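Local coordinates for hemin degrading factor (PDB 4MF9), which binds heme, takes part in heme trafficking in Pseudomonas aeruginosa and probably degrades heme, at residues H216-A219 against L220-K223; E206-A209 against A210-D213; N245-L248 against A249-F252. One frame throughout, in Å; residues are numbered along the deposited sequence.

Contact 1. Residues H216-A219 against L220-K223; sequences HFHA and LLKK
Apolar packing between the ring of Phe-217 and two leucines forms the inward face of this first stretch of helix 217-224. Phe-217 CE2 lies 3.9 Å from Leu-221 CD2, one turn on, while CD1, across the ring, reaches Leu-220 CD2 at 4.1 Å. With CG anti to its backbone N (chi1 -170°), Phe-217 sets its ring beside its own carbonyl, where both leucine branches can meet it at a slant.

Backbone bonding follows the i to i+4 pattern. Leu-221 N donates to Phe-217 O at 3.1 Å and Lys-222 N to His-218 O at an N-H...O angle of 166°; the bond from Lys-223 N to Ala-219 O is more bent. At the start of the helix Leu-220 N makes two weak bonds, to His-216 O and Phe-217 O.

On the exposed side, bends at chi3 and chi4 fold Lys-222 back until its NZ stands 3.5 Å from His-218 CD2, a slanting approach.

Two heme-binding residues meet Phe-217: Lys-313, by a cation-pi interaction, and Arg-228. The ring also packs edge-to-face on Trp-208, and Leu-221 lies on Ala-231, joining this turn to helices 201-210 and 228-235 and to strand 307-313.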
ATOM      1  N   HIS A 216       2.510  -6.764 -17.547  1.00 26.94           N
ATOM      2  CA  HIS A 216       3.579  -7.629 -17.984  1.00 29.34           C
ATOM      3  C   HIS A 216       4.936  -7.046 -17.689  1.00 27.71           C
ATOM      4  O   HIS A 216       5.936  -7.602 -17.989  1.00 24.48           O
ATOM      5  CB  HIS A 216       3.452  -7.795 -19.490  1.00 25.34           C
ATOM      6  CG  HIS A 216       2.173  -8.396 -19.927  1.00 28.36           C
ATOM      7  ND1 HIS A 216       1.322  -9.043 -19.074  1.00 33.42           N
ATOM      8  CD2 HIS A 216       1.625  -8.496 -21.151  1.00 28.22           C
ATOM      9  CE1 HIS A 216       0.283  -9.478 -19.749  1.00 34.80           C
ATOM     10  NE2 HIS A 216       0.434  -9.136 -21.008  1.00 33.57           N
ATOM     11  N   PHE A 217       4.942  -5.873 -17.130  1.00 25.11           N
ATOM     12  CA  PHE A 217       6.191  -5.162 -16.889  1.00 26.54           C
ATOM     13  C   PHE A 217       7.055  -5.946 -15.909  1.00 25.54           C
ATOM     14  O   PHE A 217       8.249  -6.163 -16.141  1.00 23.85           O
ATOM     15  CB  PHE A 217       5.900  -3.757 -16.358  1.00 24.25           C
ATOM     16  CG  PHE A 217       7.110  -2.859 -16.301  1.00 24.28           C
ATOM     17  CD1 PHE A 217       7.682  -2.359 -17.468  1.00 22.84           C
ATOM     18  CD2 PHE A 217       7.666  -2.505 -15.079  1.00 21.37           C
ATOM     19  CE1 PHE A 217       8.785  -1.514 -17.408  1.00 22.18           C
ATOM     20  CE2 PHE A 217       8.773  -1.676 -15.012  1.00 20.52           C
ATOM     21  CZ  PHE A 217       9.331  -1.175 -16.169  1.00 21.58           C
ATOM     22  N   HIS A 218       6.435  -6.440 -14.878  1.00 25.98           N
ATOM     23  CA  HIS A 218       7.165  -7.107 -13.850  1.00 27.53           C
ATOM     24  C   HIS A 218       7.944  -8.299 -14.399  1.00 21.15           C
ATOM     25  O   HIS A 218       9.077  -8.482 -14.125  1.00 20.95           O
ATOM     26  CB  HIS A 218       6.146  -7.550 -12.823  1.00 31.34           C
ATOM     27  CG  HIS A 218       6.707  -7.666 -11.464  1.00 35.09           C
ATOM     28  ND1 HIS A 218       7.289  -6.602 -10.820  1.00 34.62           N
ATOM     29  CD2 HIS A 218       6.860  -8.729 -10.657  1.00 33.08           C
ATOM     30  CE1 HIS A 218       7.772  -7.012  -9.671  1.00 39.30           C
ATOM     31  NE2 HIS A 218       7.506  -8.291  -9.539  1.00 30.86           N
ATOM     32  N   ALA A 219       7.301  -9.092 -15.189  1.00 26.87           N
ATOM     33  CA  ALA A 219       7.948 -10.215 -15.765  1.00 23.04           C
ATOM     34  C   ALA A 219       9.122  -9.806 -16.628  1.00 22.59           C
ATOM     35  O   ALA A 219      10.002 -10.519 -16.733  1.00 23.46           O
ATOM     36  CB  ALA A 219       6.939 -11.048 -16.519  1.00 26.26           C
ATOM     37  N   LEU A 220       9.035  -8.671 -17.272  1.00 21.81           N
ATOM     38  CA  LEU A 220      10.094  -8.146 -18.108  1.00 20.03           C
ATOM     39  C   LEU A 220      11.337  -7.806 -17.296  1.00 20.72           C
ATOM     40  O   LEU A 220      12.436  -8.037 -17.689  1.00 17.78           O
ATOM     41  CB  LEU A 220       9.557  -6.910 -18.858  1.00 19.89           C
ATOM     42  CG  LEU A 220      10.548  -6.039 -19.605  1.00 19.50           C
ATOM     43  CD1 LEU A 220      11.248  -6.720 -20.755  1.00 24.53           C
ATOM     44  CD2 LEU A 220       9.971  -4.712 -20.005  1.00 21.91           C
ATOM     45  N   LEU A 221      11.136  -7.227 -16.130  1.00 18.90           N
ATOM     46  CA  LEU A 221      12.235  -6.978 -15.267  1.00 17.94           C
ATOM     47  C   LEU A 221      12.885  -8.264 -14.788  1.00 19.65           C
ATOM     48  O   LEU A 221      14.047  -8.401 -14.750  1.00 22.16           O
ATOM     49  CB  LEU A 221      11.725  -6.185 -14.072  1.00 18.90           C
ATOM     50  CG  LEU A 221      11.077  -4.827 -14.226  1.00 18.68           C
ATOM     51  CD1 LEU A 221      10.623  -4.425 -12.850  1.00 20.74           C
ATOM     52  CD2 LEU A 221      12.017  -3.793 -14.822  1.00 15.25           C
ATOM     53  N   LYS A 222      12.063  -9.215 -14.426  1.00 19.54           N
ATOM     54  CA  LYS A 222      12.555 -10.490 -13.954  1.00 24.02           C
ATOM     55  C   LYS A 222      13.374 -11.144 -15.039  1.00 23.05           C
ATOM     56  O   LYS A 222      14.383 -11.700 -14.808  1.00 23.88           O
ATOM     57  CB  LYS A 222      11.388 -11.376 -13.492  1.00 24.12           C
ATOM     58  CG  LYS A 222      11.762 -12.205 -12.287  1.00 31.15           C
ATOM     59  CD  LYS A 222      10.689 -13.194 -11.882  1.00 28.77           C
ATOM     60  CE  LYS A 222       9.755 -12.638 -10.842  1.00 32.66           C
ATOM     61  NZ  LYS A 222       9.174 -11.350 -11.255  1.00 35.35           N
ATOM     62  N   LYS A 223      12.926 -10.968 -16.256  1.00 21.87           N
ATOM     63  CA  LYS A 223      13.557 -11.568 -17.384  1.00 26.02           C
ATOM     64  C   LYS A 223      14.964 -11.123 -17.591  1.00 25.54           C
ATOM     65  O   LYS A 223      15.773 -11.934 -17.910  1.00 23.88           O
ATOM     66  CB  LYS A 223      12.706 -11.330 -18.634  1.00 24.56           C
ATOM     67  CG  LYS A 223      13.393 -11.711 -19.923  1.00 25.12           C
ATOM     68  CD  LYS A 223      12.361 -11.788 -20.995  1.00 27.66           C
ATOM     69  CE  LYS A 223      12.859 -12.449 -22.243  1.00 31.15           C
ATOM     70  NZ  LYS A 223      12.779 -13.912 -22.101  1.00 29.12           N
TER

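Contact 2. Residues E206-A209 against A210-D213; sequences EGWA and ALKD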
ATOM      1  N   GLU A 206      14.310  -3.735 -26.214  1.00 19.19           N
ATOM      2  CA  GLU A 206      13.519  -4.418 -27.211  1.00 15.96           C
ATOM      3  C   GLU A 206      12.222  -4.962 -26.657  1.00 12.48           C
ATOM      4  O   GLU A 206      11.172  -4.679 -27.169  1.00 11.28           O
ATOM      5  CB  GLU A 206      14.342  -5.528 -27.866  1.00 20.66           C
ATOM      6  CG  GLU A 206      13.589  -6.203 -28.977  1.00 21.16           C
ATOM      7  CD  GLU A 206      14.436  -7.163 -29.835  1.00 27.37           C
ATOM      8  OE1 GLU A 206      15.667  -7.238 -29.694  1.00 24.37           O
ATOM      9  OE2 GLU A 206      13.797  -7.814 -30.622  1.00 28.12           O
ATOM     10  N   GLY A 207      12.319  -5.635 -25.521  1.00 15.56           N
ATOM     11  CA  GLY A 207      11.151  -6.123 -24.812  1.00 13.10           C
ATOM     12  C   GLY A 207      10.229  -5.007 -24.349  1.00 12.56           C
ATOM     13  O   GLY A 207       9.000  -5.162 -24.372  1.00  9.98           O
ATOM     14  N   TRP A 208      10.816  -3.887 -23.926  1.00 12.36           N
ATOM     15  CA  TRP A 208      10.042  -2.722 -23.478  1.00 14.05           C
ATOM     16  C   TRP A 208       9.148  -2.211 -24.602  1.00 14.30           C
ATOM     17  O   TRP A 208       7.946  -2.019 -24.414  1.00 11.19           O
ATOM     18  CB  TRP A 208      10.977  -1.595 -23.012  1.00 10.94           C
ATOM     19  CG  TRP A 208      10.273  -0.460 -22.272  1.00 13.57           C
ATOM     20  CD1 TRP A 208       9.239   0.316 -22.730  1.00 11.70           C
ATOM     21  CD2 TRP A 208      10.586   0.026 -20.961  1.00 11.68           C
ATOM     22  NE1 TRP A 208       8.884   1.244 -21.775  1.00 13.46           N
ATOM     23  CE2 TRP A 208       9.695   1.083 -20.678  1.00 14.33           C
ATOM     24  CE3 TRP A 208      11.532  -0.334 -19.996  1.00 12.02           C
ATOM     25  CZ2 TRP A 208       9.732   1.790 -19.472  1.00 13.77           C
ATOM     26  CZ3 TRP A 208      11.567   0.368 -18.802  1.00 12.44           C
ATOM     27  CH2 TRP A 208      10.673   1.417 -18.549  1.00 12.56           C
ATOM     28  N   ALA A 209       9.732  -2.016 -25.762  1.00 12.80           N
ATOM     29  CA  ALA A 209       9.039  -1.571 -26.951  1.00 11.44           C
ATOM     30  C   ALA A 209       7.911  -2.570 -27.340  1.00 11.19           C
ATOM     31  O   ALA A 209       6.927  -2.189 -27.873  1.00 10.54           O
ATOM     32  CB  ALA A 209      10.040  -1.417 -28.074  1.00 12.16           C
ATOM     33  N   ALA A 210       8.101  -3.829 -27.023  1.00 14.75           N
ATOM     34  CA  ALA A 210       7.169  -4.906 -27.338  1.00 12.98           C
ATOM     35  C   ALA A 210       6.049  -5.158 -26.300  1.00 16.63           C
ATOM     36  O   ALA A 210       5.119  -5.890 -26.528  1.00 13.27           O
ATOM     37  CB  ALA A 210       7.959  -6.163 -27.635  1.00 14.53           C
ATOM     38  N   LEU A 211       6.067  -4.431 -25.198  1.00 15.33           N
ATOM     39  CA  LEU A 211       5.111  -4.640 -24.127  1.00 12.87           C
ATOM     40  C   LEU A 211       3.714  -4.554 -24.582  1.00 16.31           C
ATOM     41  O   LEU A 211       3.392  -3.701 -25.314  1.00 14.95           O
ATOM     42  CB  LEU A 211       5.336  -3.600 -23.062  1.00 14.72           C
ATOM     43  CG  LEU A 211       6.244  -4.179 -22.026  1.00 19.25           C
ATOM     44  CD1 LEU A 211       6.896  -3.105 -21.189  1.00 21.84           C
ATOM     45  CD2 LEU A 211       5.433  -5.152 -21.187  1.00 22.89           C
ATOM     46  N   LYS A 212       2.872  -5.527 -24.203  1.00 17.59           N
ATOM     47  CA  LYS A 212       1.471  -5.466 -24.532  1.00 20.89           C
ATOM     48  C   LYS A 212       0.436  -5.109 -23.433  1.00 25.84           C
ATOM     49  O   LYS A 212      -0.633  -4.714 -23.679  1.00 29.37           O
ATOM     50  CB  LYS A 212       1.054  -6.673 -25.334  1.00 24.77           C
ATOM     51  CG  LYS A 212       2.080  -7.006 -26.382  1.00 20.86           C
ATOM     52  CD  LYS A 212       1.590  -6.798 -27.781  1.00 23.15           C
ATOM     53  CE  LYS A 212       2.071  -5.572 -28.573  1.00 30.57           C
ATOM     54  NZ  LYS A 212       3.470  -5.509 -29.115  1.00 23.04           N
ATOM     55  N   ASP A 213       0.853  -5.138 -22.224  1.00 26.38           N
ATOM     56  CA  ASP A 213      -0.030  -4.762 -21.118  1.00 28.28           C
ATOM     57  C   ASP A 213       0.854  -4.363 -19.947  1.00 27.64           C
ATOM     58  O   ASP A 213       1.867  -5.021 -19.687  1.00 27.72           O
ATOM     59  CB  ASP A 213      -0.942  -5.943 -20.763  1.00 29.02           C
ATOM     60  CG  ASP A 213      -1.692  -5.751 -19.461  1.00 34.00           C
ATOM     61  OD1 ASP A 213      -1.790  -6.741 -18.710  1.00 38.70           O
ATOM     62  OD2 ASP A 213      -2.197  -4.637 -19.194  1.00 39.53           O
TER
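Trp-208 and Leu-211 meet where helix 201-210 runs out, the leucine brought round over one face of the indole. The touch is light: Leu-211 CD1 stands 4.4 Å from Trp-208 CD1, on the five-membered ring. The same methyl lies closer to the tryptophan backbone, 3.6 Å from Trp-208 O, which shows that the leucine folds against the last turn as much as against the ring. Trp-208 holds its indole beside its own carbonyl carbon (chi1 -168°), where the Leu-211 methyl can lie over it. The ring is buried, and NE1 donates to Arg-312 O, a bond that fixes its polar edge, while Phe-217 meets the indole edge-to-face.

The backbone records how the helix ends. Ala-210 N still bonds to Glu-206 O at 3.2 Å, with a weak second bond to Gly-207 O. One residue later the i to i+4 pattern stops: Leu-211 N and Gly-207 O are 3.1 Å apart but poorly angled. Leu-211 N turns instead to Trp-208 O, at 3.2 Å and an N-H...O angle of 164°. The i to i+3 spacing marks a tighter, 3-10-like closing turn, and the donor lies 65° out of the carbonyl plane. On the outer side the bent chain of Lys-212 curls back, and NZ donates to Ala-210 O at 3.1 Å, also from above the carbonyl plane.

After Lys-212 the chain opens out at Asp-213, whose OD2 bonds to ND1 of His-215, the axial heme ligand. A carboxylate bonded to the far nitrogen of an iron-bound histidine is a familiar second-shell feature of heme proteins; here it would probably orient the imidazole and raise its electron-donating character. The segment is thus a helix C-terminus leading into the proximal loop of the heme site.

Contact 3. Residues N245-L248 against A249-F252; sequences NGDL and AKLF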
ATOM      1  N   ASN A 245      12.358  15.888  -7.792  1.00  9.49           N
ATOM      2  CA  ASN A 245      11.546  15.251  -6.761  1.00 13.89           C
ATOM      3  C   ASN A 245      10.363  16.079  -6.287  1.00 13.80           C
ATOM      4  O   ASN A 245       9.338  15.528  -5.880  1.00 12.22           O
ATOM      5  CB  ASN A 245      12.419  14.855  -5.578  1.00 11.31           C
ATOM      6  CG  ASN A 245      13.303  13.674  -5.888  1.00 15.30           C
ATOM      7  OD1 ASN A 245      13.028  12.898  -6.807  1.00 14.38           O
ATOM      8  ND2 ASN A 245      14.374  13.522  -5.119  1.00 18.99           N
ATOM      9  N   GLY A 246      10.504  17.404  -6.337  1.00 16.44           N
ATOM     10  CA  GLY A 246       9.456  18.284  -5.851  1.00 12.24           C
ATOM     11  C   GLY A 246       8.292  18.407  -6.811  1.00 14.46           C
ATOM     12  O   GLY A 246       7.268  18.993  -6.479  1.00 13.41           O
ATOM     13  N   ASP A 247       8.452  17.932  -8.039  1.00 16.20           N
ATOM     14  CA  ASP A 247       7.383  17.980  -9.033  1.00 15.19           C
ATOM     15  C   ASP A 247       6.134  17.161  -8.652  1.00 12.71           C
ATOM     16  O   ASP A 247       5.075  17.472  -9.081  1.00 12.15           O
ATOM     17  CB  ASP A 247       7.886  17.621 -10.453  1.00 13.62           C
ATOM     18  CG  ASP A 247       8.675  18.752 -11.121  1.00 21.32           C
ATOM     19  OD1 ASP A 247       8.730  19.815 -10.538  1.00 26.11           O
ATOM     20  OD2 ASP A 247       9.214  18.585 -12.215  1.00 22.30           O
ATOM     21  N   LEU A 248       6.310  16.050  -7.944  1.00 10.25           N
ATOM     22  CA  LEU A 248       5.179  15.181  -7.646  1.00 12.43           C
ATOM     23  C   LEU A 248       4.049  15.915  -6.922  1.00 11.96           C
ATOM     24  O   LEU A 248       2.887  15.787  -7.303  1.00 13.62           O
ATOM     25  CB  LEU A 248       5.629  13.955  -6.848  1.00 14.99           C
ATOM     26  CG  LEU A 248       4.512  13.001  -6.414  1.00 13.76           C
ATOM     27  CD1 LEU A 248       3.744  12.410  -7.585  1.00 12.21           C
ATOM     28  CD2 LEU A 248       5.103  11.924  -5.558  1.00 11.85           C
ATOM     29  N   ALA A 249       4.383  16.707  -5.905  1.00 14.94           N
ATOM     30  CA  ALA A 249       3.376  17.496  -5.189  1.00 14.89           C
ATOM     31  C   ALA A 249       2.696  18.510  -6.113  1.00 16.03           C
ATOM     32  O   ALA A 249       1.489  18.765  -6.013  1.00 15.11           O
ATOM     33  CB  ALA A 249       4.015  18.215  -4.001  1.00 19.87           C
ATOM     34  N   LYS A 250       3.474  19.088  -6.995  1.00 18.72           N
ATOM     35  CA  LYS A 250       3.005  20.067  -7.940  1.00 15.78           C
ATOM     36  C   LYS A 250       2.020  19.503  -8.908  1.00 18.49           C
ATOM     37  O   LYS A 250       1.117  20.144  -9.233  1.00 16.02           O
ATOM     38  CB  LYS A 250       4.146  20.728  -8.636  1.00 17.19           C
ATOM     39  CG  LYS A 250       4.858  21.708  -7.760  1.00 18.04           C
ATOM     40  CD  LYS A 250       6.285  21.790  -8.103  1.00 25.28           C
ATOM     41  CE  LYS A 250       6.909  22.996  -7.469  1.00 29.44           C
ATOM     42  NZ  LYS A 250       8.003  23.516  -8.278  1.00 31.78           N
ATOM     43  N   LEU A 251       2.235  18.257  -9.329  1.00 16.75           N
ATOM     44  CA  LEU A 251       1.299  17.548 -10.207  1.00 15.05           C
ATOM     45  C   LEU A 251      -0.043  17.296  -9.516  1.00 16.69           C
ATOM     46  O   LEU A 251      -1.103  17.448 -10.136  1.00 14.78           O
ATOM     47  CB  LEU A 251       1.908  16.240 -10.746  1.00 12.01           C
ATOM     48  CG  LEU A 251       1.047  15.514 -11.782  1.00 15.05           C
ATOM     49  CD1 LEU A 251       1.893  14.828 -12.822  1.00 15.75           C
ATOM     50  CD2 LEU A 251       0.168  14.481 -11.081  1.00 16.13           C
ATOM     51  N   PHE A 252       0.003  16.888  -8.246  1.00 14.02           N
ATOM     52  CA  PHE A 252      -1.214  16.758  -7.449  1.00 16.84           C
ATOM     53  C   PHE A 252      -1.957  18.093  -7.429  1.00 15.49           C
ATOM     54  O   PHE A 252      -3.164  18.147  -7.698  1.00 15.20           O
ATOM     55  CB  PHE A 252      -0.879  16.345  -6.011  1.00 14.87           C
ATOM     56  CG  PHE A 252      -0.769  14.849  -5.802  1.00 11.61           C
ATOM     57  CD1 PHE A 252      -1.897  14.037  -5.860  1.00 12.04           C
ATOM     58  CD2 PHE A 252       0.458  14.267  -5.502  1.00 11.49           C
ATOM     59  CE1 PHE A 252      -1.792  12.653  -5.650  1.00 16.50           C
ATOM     60  CE2 PHE A 252       0.569  12.893  -5.293  1.00  9.72           C
ATOM     61  CZ  PHE A 252      -0.562  12.090  -5.362  1.00 10.30           C
TER
HETATM   62  O   HOH W   1       6.867  16.219  -4.376  1.00 15.50           O
HETATM   63  O   HOH W   2       9.606  20.966  -8.214  1.00 21.97           O
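Two i to i+4 bonds hold an early turn of helix 247-258: Leu-251 N to Asp-247 O at 3.0 Å, and Phe-252 N to Leu-248 O at 3.2 Å with an N-H...O angle of 166°. Leu-248 and Phe-252 lie side by side and point the same way, Leu-248 CD1 touching Phe-252 CE2 at 3.9 Å. The phenylalanine ring also passes close to the backbone, its CD2 3.4 Å from Leu-248 O.

Water bridges the backbone just before these bonds. One molecule accepts from Ala-249 N and donates to Asn-245 O, bridging a separation that a direct i to i+4 bond would otherwise span. The helix is packed on the antiparallel sheet at strands 332-338, 320-326 and 307-313: Leu-248, Leu-251 and Phe-252 all rest on Leu-336 of strand 332-338, and Asn-245 ND2 bonds to Ala-306 O.

On another flank Asp-247 and Lys-250 are linked indirectly. Their charged atoms, OD1 and NZ, are 4.4 Å apart, beyond a salt bridge, but a second water donates to Asp-247 OD1 at 2.7 Å and accepts from Lys-250 NZ at 3.0 Å. The lysine chain reaches there past Gly-246, its CD 3.4 Å from Gly-246 O.

From the N terminus the order is contact 2, contact 1, contact 3, in series with no nesting or crossing. Each is local and centres on a helical turn, contact 2 running on from the end of helix 201-210 into the loop, contact 1 at the start of helix 217-224, contact 3 early in helix 247-258. The loop between contacts 2 and 1 carries the heme-binding Thr-214 and His-215, and the two contacts meet directly across it, with Leu-220 CD2 3.7 Å from Leu-211 CD1. Contact 3 stands apart, its nearest atoms about 17 Å from either, yet strand 307-313 relates all three: Leu-308 touches contact 3, Arg-312 contact 2 and Lys-313 contact 1.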